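Local coordinates for clavulanic acid biosynthesis oligopeptide binding protein 2 (PDB 2WOL) that probably binds oligopeptides as a solute-binding protein of the clavulanic acid biosynthetic pathway in Streptomyces clavuligerus, at residues 483-497 with 509-523. Residues are numbered along the deposited sequence; the frame is centred on the assembly and turned at random.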
ATOM      1  N   PRO A 483     -11.012  15.418  -1.941  1.00  8.89           N
ATOM      2  CA  PRO A 483     -11.724  16.525  -2.584  1.00  9.17           C
ATOM      3  C   PRO A 483     -13.089  16.130  -3.146  1.00  9.46           C
ATOM      4  O   PRO A 483     -13.849  17.002  -3.575  1.00  9.63           O
ATOM      5  CB  PRO A 483     -10.799  16.910  -3.746  1.00  9.02           C
ATOM      6  CG  PRO A 483      -9.460  16.336  -3.385  1.00  9.06           C
ATOM      7  CD  PRO A 483      -9.790  15.061  -2.687  1.00  8.91           C
ATOM      8  N   GLU A 484     -13.385  14.831  -3.161  1.00  9.88           N
ATOM      9  CA  GLU A 484     -14.592  14.301  -3.812  1.00 10.60           C
ATOM     10  C   GLU A 484     -14.682  14.776  -5.266  1.00 10.90           C
ATOM     11  O   GLU A 484     -15.736  15.217  -5.738  1.00 11.17           O
ATOM     12  CB  GLU A 484     -15.856  14.645  -3.007  1.00 10.69           C
ATOM     13  CG  GLU A 484     -15.839  14.051  -1.601  1.00 11.34           C
ATOM     14  CD  GLU A 484     -16.969  14.536  -0.709  1.00 11.35           C
ATOM     15  OE1 GLU A 484     -18.064  14.853  -1.230  1.00 12.59           O
ATOM     16  OE2 GLU A 484     -16.757  14.583   0.523  1.00 11.39           O
ATOM     17  N   LEU A 485     -13.549  14.702  -5.957  1.00 10.91           N
ATOM     18  CA  LEU A 485     -13.490  15.022  -7.371  1.00 11.36           C
ATOM     19  C   LEU A 485     -14.350  14.031  -8.134  1.00 11.80           C
ATOM     20  O   LEU A 485     -14.216  12.819  -7.964  1.00 11.70           O
ATOM     21  CB  LEU A 485     -12.045  14.980  -7.881  1.00 11.18           C
ATOM     22  CG  LEU A 485     -11.807  15.551  -9.284  1.00 11.28           C
ATOM     23  CD1 LEU A 485     -11.996  17.059  -9.292  1.00 11.94           C
ATOM     24  CD2 LEU A 485     -10.419  15.186  -9.799  1.00 11.35           C
ATOM     25  N   ASP A 486     -15.245  14.564  -8.959  1.00 12.72           N
ATOM     26  CA  ASP A 486     -16.106  13.746  -9.802  1.00 13.68           C
ATOM     27  C   ASP A 486     -16.191  14.386 -11.184  1.00 13.89           C
ATOM     28  O   ASP A 486     -17.249  14.862 -11.609  1.00 14.36           O
ATOM     29  CB  ASP A 486     -17.487  13.596  -9.156  1.00 13.88           C
ATOM     30  CG  ASP A 486     -18.329  12.506  -9.799  1.00 14.79           C
ATOM     31  OD1 ASP A 486     -17.809  11.729 -10.633  1.00 15.03           O
ATOM     32  OD2 ASP A 486     -19.530  12.429  -9.457  1.00 16.80           O
ATOM     33  N   ASP A 487     -15.047  14.402 -11.862  1.00 14.16           N
ATOM     34  CA  ASP A 487     -14.914  14.949 -13.201  1.00 14.51           C
ATOM     35  C   ASP A 487     -15.179  13.827 -14.205  1.00 14.74           C
ATOM     36  O   ASP A 487     -14.412  12.859 -14.267  1.00 14.51           O
ATOM     37  CB  ASP A 487     -13.499  15.524 -13.370  1.00 14.60           C
ATOM     38  CG  ASP A 487     -13.259  16.153 -14.738  1.00 15.41           C
ATOM     39  OD1 ASP A 487     -14.085  15.989 -15.662  1.00 16.73           O
ATOM     40  OD2 ASP A 487     -12.212  16.814 -14.893  1.00 15.33           O
ATOM     41  N   PRO A 488     -16.279  13.939 -14.981  1.00 15.18           N
ATOM     42  CA  PRO A 488     -16.633  12.939 -15.994  1.00 15.34           C
ATOM     43  C   PRO A 488     -15.483  12.630 -16.952  1.00 15.31           C
ATOM     44  O   PRO A 488     -15.328  11.483 -17.368  1.00 15.50           O
ATOM     45  CB  PRO A 488     -17.790  13.600 -16.755  1.00 15.52           C
ATOM     46  CG  PRO A 488     -18.386  14.545 -15.792  1.00 15.93           C
ATOM     47  CD  PRO A 488     -17.265  15.037 -14.929  1.00 15.30           C
ATOM     48  N   GLU A 489     -14.686  13.642 -17.290  1.00 15.22           N
ATOM     49  CA  GLU A 489     -13.568  13.465 -18.213  1.00 15.61           C
ATOM     50  C   GLU A 489     -12.435  12.645 -17.587  1.00 14.55           C
ATOM     51  O   GLU A 489     -11.840  11.798 -18.252  1.00 14.50           O
ATOM     52  CB  GLU A 489     -13.068  14.817 -18.732  1.00 15.67           C
ATOM     53  CG  GLU A 489     -14.068  15.530 -19.647  1.00 17.86           C
ATOM     54  CD  GLU A 489     -13.515  16.809 -20.254  1.00 17.82           C
ATOM     55  OE1 GLU A 489     -13.368  17.810 -19.517  1.00 21.83           O
ATOM     56  OE2 GLU A 489     -13.236  16.818 -21.474  1.00 22.88           O
ATOM     57  N   VAL A 490     -12.158  12.890 -16.306  1.00 13.93           N
ATOM     58  CA  VAL A 490     -11.200  12.073 -15.551  1.00 13.23           C
ATOM     59  C   VAL A 490     -11.699  10.629 -15.455  1.00 12.93           C
ATOM     60  O   VAL A 490     -10.958   9.691 -15.751  1.00 12.45           O
ATOM     61  CB  VAL A 490     -10.919  12.652 -14.134  1.00 13.26           C
ATOM     62  CG1 VAL A 490     -10.189  11.631 -13.254  1.00 12.80           C
ATOM     63  CG2 VAL A 490     -10.110  13.935 -14.233  1.00 13.69           C
ATOM     64  N   ASN A 491     -12.961  10.458 -15.064  1.00 12.69           N
ATOM     65  CA  ASN A 491     -13.557   9.125 -14.958  1.00 12.53           C
ATOM     66  C   ASN A 491     -13.508   8.352 -16.280  1.00 12.72           C
ATOM     67  O   ASN A 491     -13.158   7.165 -16.302  1.00 12.58           O
ATOM     68  CB  ASN A 491     -14.998   9.207 -14.438  1.00 12.49           C
ATOM     69  CG  ASN A 491     -15.100   9.849 -13.060  1.00 12.86           C
ATOM     70  OD1 ASN A 491     -14.104  10.012 -12.353  1.00 12.90           O
ATOM     71  ND2 ASN A 491     -16.316  10.219 -12.673  1.00 12.83           N
ATOM     72  N   ALA A 492     -13.836   9.040 -17.375  1.00 12.60           N
ATOM     73  CA  ALA A 492     -13.815   8.440 -18.708  1.00 12.64           C
ATOM     74  C   ALA A 492     -12.410   8.005 -19.117  1.00 12.74           C
ATOM     75  O   ALA A 492     -12.236   6.915 -19.664  1.00 12.96           O
ATOM     76  CB  ALA A 492     -14.402   9.396 -19.739  1.00 12.86           C
ATOM     77  N   LEU A 493     -11.414   8.850 -18.846  1.00 12.72           N
ATOM     78  CA  LEU A 493     -10.024   8.505 -19.134  1.00 12.57           C
ATOM     79  C   LEU A 493      -9.581   7.271 -18.353  1.00 12.44           C
ATOM     80  O   LEU A 493      -8.930   6.384 -18.907  1.00 12.40           O
ATOM     81  CB  LEU A 493      -9.086   9.682 -18.848  1.00 12.72           C
ATOM     82  CG  LEU A 493      -9.042  10.838 -19.853  1.00 13.53           C
ATOM     83  CD1 LEU A 493      -8.259  11.998 -19.276  1.00 13.98           C
ATOM     84  CD2 LEU A 493      -8.440  10.411 -21.190  1.00 14.08           C
ATOM     85  N   ILE A 494      -9.941   7.224 -17.070  1.00 12.52           N
ATOM     86  CA  ILE A 494      -9.658   6.060 -16.230  1.00 12.49           C
ATOM     87  C   ILE A 494     -10.293   4.803 -16.837  1.00 12.79           C
ATOM     88  O   ILE A 494      -9.627   3.775 -16.988  1.00 12.73           O
ATOM     89  CB  ILE A 494     -10.108   6.283 -14.757  1.00 12.45           C
ATOM     90  CG1 ILE A 494      -9.229   7.353 -14.092  1.00 12.10           C
ATOM     91  CG2 ILE A 494     -10.074   4.965 -13.963  1.00 12.64           C
ATOM     92  CD1 ILE A 494      -9.654   7.743 -12.688  1.00 12.62           C
ATOM     93  N   ASP A 495     -11.569   4.899 -17.211  1.00 13.10           N
ATOM     94  CA  ASP A 495     -12.253   3.787 -17.869  1.00 13.71           C
ATOM     95  C   ASP A 495     -11.506   3.344 -19.127  1.00 13.81           C
ATOM     96  O   ASP A 495     -11.359   2.146 -19.375  1.00 13.64           O
ATOM     97  CB  ASP A 495     -13.703   4.158 -18.202  1.00 13.91           C
ATOM     98  CG  ASP A 495     -14.603   4.185 -16.971  1.00 15.08           C
ATOM     99  OD1 ASP A 495     -14.187   3.692 -15.898  1.00 16.57           O
ATOM    100  OD2 ASP A 495     -15.741   4.696 -17.083  1.00 17.73           O
ATOM    101  N   GLU A 496     -11.013   4.305 -19.909  1.00 13.79           N
ATOM    102  CA  GLU A 496     -10.276   3.971 -21.130  1.00 14.27           C
ATOM    103  C   GLU A 496      -9.003   3.167 -20.851  1.00 13.89           C
ATOM    104  O   GLU A 496      -8.721   2.193 -21.551  1.00 13.85           O
ATOM    105  CB  GLU A 496      -9.959   5.214 -21.965  1.00 14.36           C
ATOM    106  CG  GLU A 496      -9.476   4.874 -23.371  1.00 15.22           C
ATOM    107  CD  GLU A 496      -9.275   6.083 -24.264  1.00 15.77           C
ATOM    108  OE1 GLU A 496      -9.757   7.186 -23.924  1.00 18.16           O
ATOM    109  OE2 GLU A 496      -8.628   5.915 -25.322  1.00 18.03           O
ATOM    110  N   THR A 497      -8.245   3.560 -19.826  1.00 13.86           N
ATOM    111  CA  THR A 497      -7.024   2.828 -19.466  1.00 14.04           C
ATOM    112  C   THR A 497      -7.319   1.357 -19.176  1.00 14.51           C
ATOM    113  O   THR A 497      -6.544   0.479 -19.553  1.00 14.73           O
ATOM    114  CB  THR A 497      -6.282   3.437 -18.241  1.00 13.86           C
ATOM    115  OG1 THR A 497      -7.024   3.193 -17.039  1.00 12.94           O
ATOM    116  CG2 THR A 497      -6.041   4.932 -18.407  1.00 13.48           C
ATOM    117  N   LEU A 509      -2.457   7.801 -21.449  1.00 13.86           N
ATOM    118  CA  LEU A 509      -3.772   8.121 -20.909  1.00 12.65           C
ATOM    119  C   LEU A 509      -3.672   8.497 -19.432  1.00 11.94           C
ATOM    120  O   LEU A 509      -4.294   9.459 -18.994  1.00 11.64           O
ATOM    121  CB  LEU A 509      -4.740   6.955 -21.102  1.00 13.04           C
ATOM    122  CG  LEU A 509      -5.237   6.709 -22.531  1.00 13.56           C
ATOM    123  CD1 LEU A 509      -5.814   5.307 -22.644  1.00 14.14           C
ATOM    124  CD2 LEU A 509      -6.254   7.762 -22.974  1.00 14.49           C
ATOM    125  N   TRP A 510      -2.874   7.742 -18.676  1.00 10.93           N
ATOM    126  CA  TRP A 510      -2.681   8.035 -17.256  1.00 10.26           C
ATOM    127  C   TRP A 510      -2.001   9.377 -17.019  1.00 10.07           C
ATOM    128  O   TRP A 510      -2.317  10.069 -16.051  1.00  9.77           O
ATOM    129  CB  TRP A 510      -1.935   6.906 -16.549  1.00  9.92           C
ATOM    130  CG  TRP A 510      -2.844   5.792 -16.136  1.00  9.42           C
ATOM    131  CD1 TRP A 510      -2.828   4.505 -16.593  1.00  9.55           C
ATOM    132  CD2 TRP A 510      -3.915   5.867 -15.182  1.00  8.68           C
ATOM    133  NE1 TRP A 510      -3.816   3.773 -15.980  1.00  9.25           N
ATOM    134  CE2 TRP A 510      -4.500   4.584 -15.111  1.00  8.96           C
ATOM    135  CE3 TRP A 510      -4.430   6.893 -14.373  1.00  9.00           C
ATOM    136  CZ2 TRP A 510      -5.580   4.299 -14.270  1.00  9.27           C
ATOM    137  CZ3 TRP A 510      -5.504   6.609 -13.536  1.00  8.92           C
ATOM    138  CH2 TRP A 510      -6.068   5.324 -13.492  1.00  9.07           C
ATOM    139  N   ARG A 511      -1.082   9.741 -17.910  1.00 10.21           N
ATOM    140  CA  ARG A 511      -0.443  11.052 -17.862  1.00 10.31           C
ATOM    141  C   ARG A 511      -1.447  12.178 -18.071  1.00 10.18           C
ATOM    142  O   ARG A 511      -1.358  13.218 -17.420  1.00  9.99           O
ATOM    143  CB  ARG A 511       0.701  11.146 -18.872  1.00 10.62           C
ATOM    144  CG  ARG A 511       1.907  10.354 -18.445  1.00 11.92           C
ATOM    145  CD  ARG A 511       2.989  10.321 -19.491  1.00 14.12           C
ATOM    146  NE  ARG A 511       4.185   9.727 -18.906  1.00 16.31           N
ATOM    147  CZ  ARG A 511       5.249   9.317 -19.586  1.00 18.80           C
ATOM    148  NH1 ARG A 511       5.287   9.415 -20.910  1.00 19.65           N
ATOM    149  NH2 ARG A 511       6.277   8.795 -18.932  1.00 19.68           N
ATOM    150  N   ALA A 512      -2.411  11.960 -18.967  1.00 10.07           N
ATOM    151  CA  ALA A 512      -3.493  12.917 -19.175  1.00 10.13           C
ATOM    152  C   ALA A 512      -4.384  13.030 -17.932  1.00 10.09           C
ATOM    153  O   ALA A 512      -4.795  14.131 -17.561  1.00 10.85           O
ATOM    154  CB  ALA A 512      -4.325  12.544 -20.398  1.00 10.23           C
ATOM    155  N   VAL A 513      -4.677  11.898 -17.293  1.00  9.80           N
ATOM    156  CA  VAL A 513      -5.430  11.913 -16.034  1.00  9.47           C
ATOM    157  C   VAL A 513      -4.717  12.758 -14.981  1.00  9.08           C
ATOM    158  O   VAL A 513      -5.321  13.645 -14.382  1.00  8.72           O
ATOM    159  CB  VAL A 513      -5.676  10.492 -15.469  1.00  9.51           C
ATOM    160  CG1 VAL A 513      -6.363  10.558 -14.106  1.00  9.61           C
ATOM    161  CG2 VAL A 513      -6.511   9.666 -16.439  1.00 10.10           C
ATOM    162  N   GLU A 514      -3.429  12.483 -14.768  1.00  8.95           N
ATOM    163  CA  GLU A 514      -2.664  13.187 -13.743  1.00  8.73           C
ATOM    164  C   GLU A 514      -2.604  14.684 -14.023  1.00  8.75           C
ATOM    165  O   GLU A 514      -2.767  15.502 -13.107  1.00  8.59           O
ATOM    166  CB  GLU A 514      -1.251  12.624 -13.616  1.00  8.74           C
ATOM    167  CG  GLU A 514      -0.497  13.225 -12.435  1.00  8.63           C
ATOM    168  CD  GLU A 514       0.933  12.744 -12.325  1.00  8.71           C
ATOM    169  OE1 GLU A 514       1.624  12.655 -13.362  1.00  9.24           O
ATOM    170  OE2 GLU A 514       1.361  12.466 -11.189  1.00  9.34           O
ATOM    171  N   ARG A 515      -2.382  15.035 -15.290  1.00  8.76           N
ATOM    172  CA  ARG A 515      -2.363  16.433 -15.696  1.00  9.15           C
ATOM    173  C   ARG A 515      -3.691  17.117 -15.373  1.00  9.24           C
ATOM    174  O   ARG A 515      -3.704  18.204 -14.798  1.00  9.48           O
ATOM    175  CB  ARG A 515      -2.029  16.567 -17.186  1.00  9.67           C
ATOM    176  CG  ARG A 515      -2.022  18.008 -17.675  1.00 10.77           C
ATOM    177  CD  ARG A 515      -1.446  18.135 -19.079  1.00 13.38           C
ATOM    178  NE  ARG A 515      -0.005  17.886 -19.107  1.00 14.79           N
ATOM    179  CZ  ARG A 515       0.929  18.818 -18.927  1.00 15.60           C
ATOM    180  NH1 ARG A 515       0.584  20.081 -18.700  1.00 15.70           N
ATOM    181  NH2 ARG A 515       2.212  18.483 -18.973  1.00 16.63           N
ATOM    182  N   ARG A 516      -4.804  16.481 -15.732  1.00  9.06           N
ATOM    183  CA  ARG A 516      -6.116  17.076 -15.474  1.00  9.30           C
ATOM    184  C   ARG A 516      -6.353  17.244 -13.977  1.00  8.91           C
ATOM    185  O   ARG A 516      -6.889  18.261 -13.549  1.00  9.04           O
ATOM    186  CB  ARG A 516      -7.229  16.228 -16.090  0.33  9.32           C
ATOM    187  CG  ARG A 516      -7.346  16.367 -17.591  0.33  9.81           C
ATOM    188  CD  ARG A 516      -8.347  15.380 -18.150  0.33 10.77           C
ATOM    189  NE  ARG A 516      -8.558  15.566 -19.583  0.33 11.54           N
ATOM    190  CZ  ARG A 516      -9.513  16.325 -20.112  0.33 11.87           C
ATOM    191  NH1 ARG A 516     -10.360  16.982 -19.329  0.33 12.20           N
ATOM    192  NH2 ARG A 516      -9.622  16.431 -21.430  0.33 12.19           N
ATOM    193  N   VAL A 517      -5.938  16.253 -13.187  1.00  8.13           N
ATOM    194  CA  VAL A 517      -6.060  16.340 -11.732  1.00  8.32           C
ATOM    195  C   VAL A 517      -5.285  17.542 -11.189  1.00  7.77           C
ATOM    196  O   VAL A 517      -5.792  18.281 -10.352  1.00  8.24           O
ATOM    197  CB  VAL A 517      -5.610  15.039 -11.026  1.00  8.23           C
ATOM    198  CG1 VAL A 517      -5.558  15.227  -9.510  1.00  9.23           C
ATOM    199  CG2 VAL A 517      -6.545  13.898 -11.381  1.00  8.54           C
ATOM    200  N   MET A 518      -4.064  17.747 -11.686  1.00  8.00           N
ATOM    201  CA  MET A 518      -3.271  18.889 -11.254  1.00  7.77           C
ATOM    202  C   MET A 518      -3.860  20.218 -11.737  1.00  8.01           C
ATOM    203  O   MET A 518      -3.766  21.219 -11.034  1.00  7.54           O
ATOM    204  CB  MET A 518      -1.798  18.722 -11.642  1.00  7.79           C
ATOM    205  CG  MET A 518      -1.066  17.644 -10.818  1.00  7.93           C
ATOM    206  SD  MET A 518      -1.296  17.750  -9.020  1.00  8.21           S
ATOM    207  CE  MET A 518      -0.543  19.338  -8.660  1.00  9.46           C
ATOM    208  N   GLU A 519      -4.488  20.215 -12.917  1.00  8.40           N
ATOM    209  CA  GLU A 519      -5.224  21.400 -13.382  1.00  8.98           C
ATOM    210  C   GLU A 519      -6.332  21.793 -12.397  1.00  8.51           C
ATOM    211  O   GLU A 519      -6.556  22.979 -12.144  1.00  9.03           O
ATOM    212  CB  GLU A 519      -5.803  21.177 -14.784  1.00  8.82           C
ATOM    213  CG  GLU A 519      -4.756  21.165 -15.890  1.00  9.43           C
ATOM    214  CD  GLU A 519      -5.296  20.675 -17.228  1.00 10.81           C
ATOM    215  OE1 GLU A 519      -6.499  20.345 -17.314  1.00 13.70           O
ATOM    216  OE2 GLU A 519      -4.502  20.615 -18.193  1.00 13.17           O
ATOM    217  N   HIS A 520      -7.014  20.795 -11.834  1.00  8.18           N
ATOM    218  CA  HIS A 520      -8.035  21.031 -10.805  1.00  8.27           C
ATOM    219  C   HIS A 520      -7.451  21.626  -9.522  1.00  7.93           C
ATOM    220  O   HIS A 520      -8.160  22.300  -8.772  1.00  8.25           O
ATOM    221  CB  HIS A 520      -8.777  19.740 -10.458  1.00  8.46           C
ATOM    222  CG  HIS A 520      -9.828  19.360 -11.453  1.00  9.80           C
ATOM    223  ND1 HIS A 520     -11.029  20.030 -11.560  1.00 12.34           N
ATOM    224  CD2 HIS A 520      -9.869  18.364 -12.369  1.00 10.39           C
ATOM    225  CE1 HIS A 520     -11.759  19.470 -12.508  1.00 12.17           C
ATOM    226  NE2 HIS A 520     -11.078  18.457 -13.015  1.00 11.68           N
ATOM    227  N   ALA A 521      -6.169  21.345  -9.270  1.00  7.73           N
ATOM    228  CA  ALA A 521      -5.429  21.877  -8.114  1.00  7.27           C
ATOM    229  C   ALA A 521      -5.972  21.423  -6.745  1.00  7.23           C
ATOM    230  O   ALA A 521      -5.696  22.045  -5.716  1.00  7.03           O
ATOM    231  CB  ALA A 521      -5.311  23.415  -8.194  1.00  7.51           C
ATOM    232  N   VAL A 522      -6.725  20.326  -6.742  1.00  6.69           N
ATOM    233  CA  VAL A 522      -7.304  19.793  -5.503  1.00  6.80           C
ATOM    234  C   VAL A 522      -6.302  19.016  -4.644  1.00  6.95           C
ATOM    235  O   VAL A 522      -6.522  18.842  -3.448  1.00  7.20           O
ATOM    236  CB  VAL A 522      -8.567  18.933  -5.761  1.00  6.63           C
ATOM    237  CG1 VAL A 522      -9.730  19.810  -6.227  1.00  6.23           C
ATOM    238  CG2 VAL A 522      -8.287  17.826  -6.772  1.00  7.24           C
ATOM    239  N   LEU A 523      -5.203  18.567  -5.252  1.00  6.92           N
ATOM    240  CA  LEU A 523      -4.154  17.856  -4.518  1.00  7.22           C
ATOM    241  C   LEU A 523      -2.828  18.595  -4.632  1.00  7.26           C
ATOM    242  O   LEU A 523      -2.369  18.883  -5.740  1.00  7.15           O
ATOM    243  CB  LEU A 523      -3.995  16.419  -5.032  1.00  7.26           C
ATOM    244  CG  LEU A 523      -5.225  15.499  -4.990  1.00  8.33           C
ATOM    245  CD1 LEU A 523      -4.880  14.116  -5.519  1.00  9.81           C
ATOM    246  CD2 LEU A 523      -5.799  15.403  -3.582  1.00  9.06           C
TER
HETATM  247  O   HOH W   1      -5.351   1.151 -15.951  1.00 12.30           O
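Helices 488-497 and 509-520 pack antiparallel, their axes 9.3 Å apart and 161° between directions; CA atoms of V490 and V513 lie 5.8 Å apart, and T497 pairs with L509 and P483 with V522. L493 is a knob seated among L509, A512, V513 and R516: its CB meets V513 CG2 at 3.5 Å while CD1 lies against CD and NE of R516. Beyond that hole, R516 NH1 forms a salt bridge with E489 OE1 (3.1 Å), which lies near the guanidinium plane although the carboxylate itself is steeply turned from it. The two segments belong to a helical hairpin, joined by a short, mostly helical connection, in a family 5 solute-binding protein; W510 and I494 also touch helix 460-468. At one end D487 serves two roles, OD1 capping the helix through E489 N and OD2 accepting from H520 NE2 (2.7 Å, N-H...O 170°). The acceptor lies in the imidazole plane, whereas the donor meets OD2 on the anti side, out of the carboxylate plane. L485 CD1 sits 3.8 Å from the H520 ring centroid, nearly over the ring centre, a CH-pi contact. At the other end T497 CG2 makes a CH-pi contact over one face of the W510 five-membered ring, 3.6 Å from its centroid. A chi1 of 71° sets T497 OG1 between its backbone N and carbonyl carbon, where it donates to I494 O and accepts from a water that in turn accepts from W510 NE1.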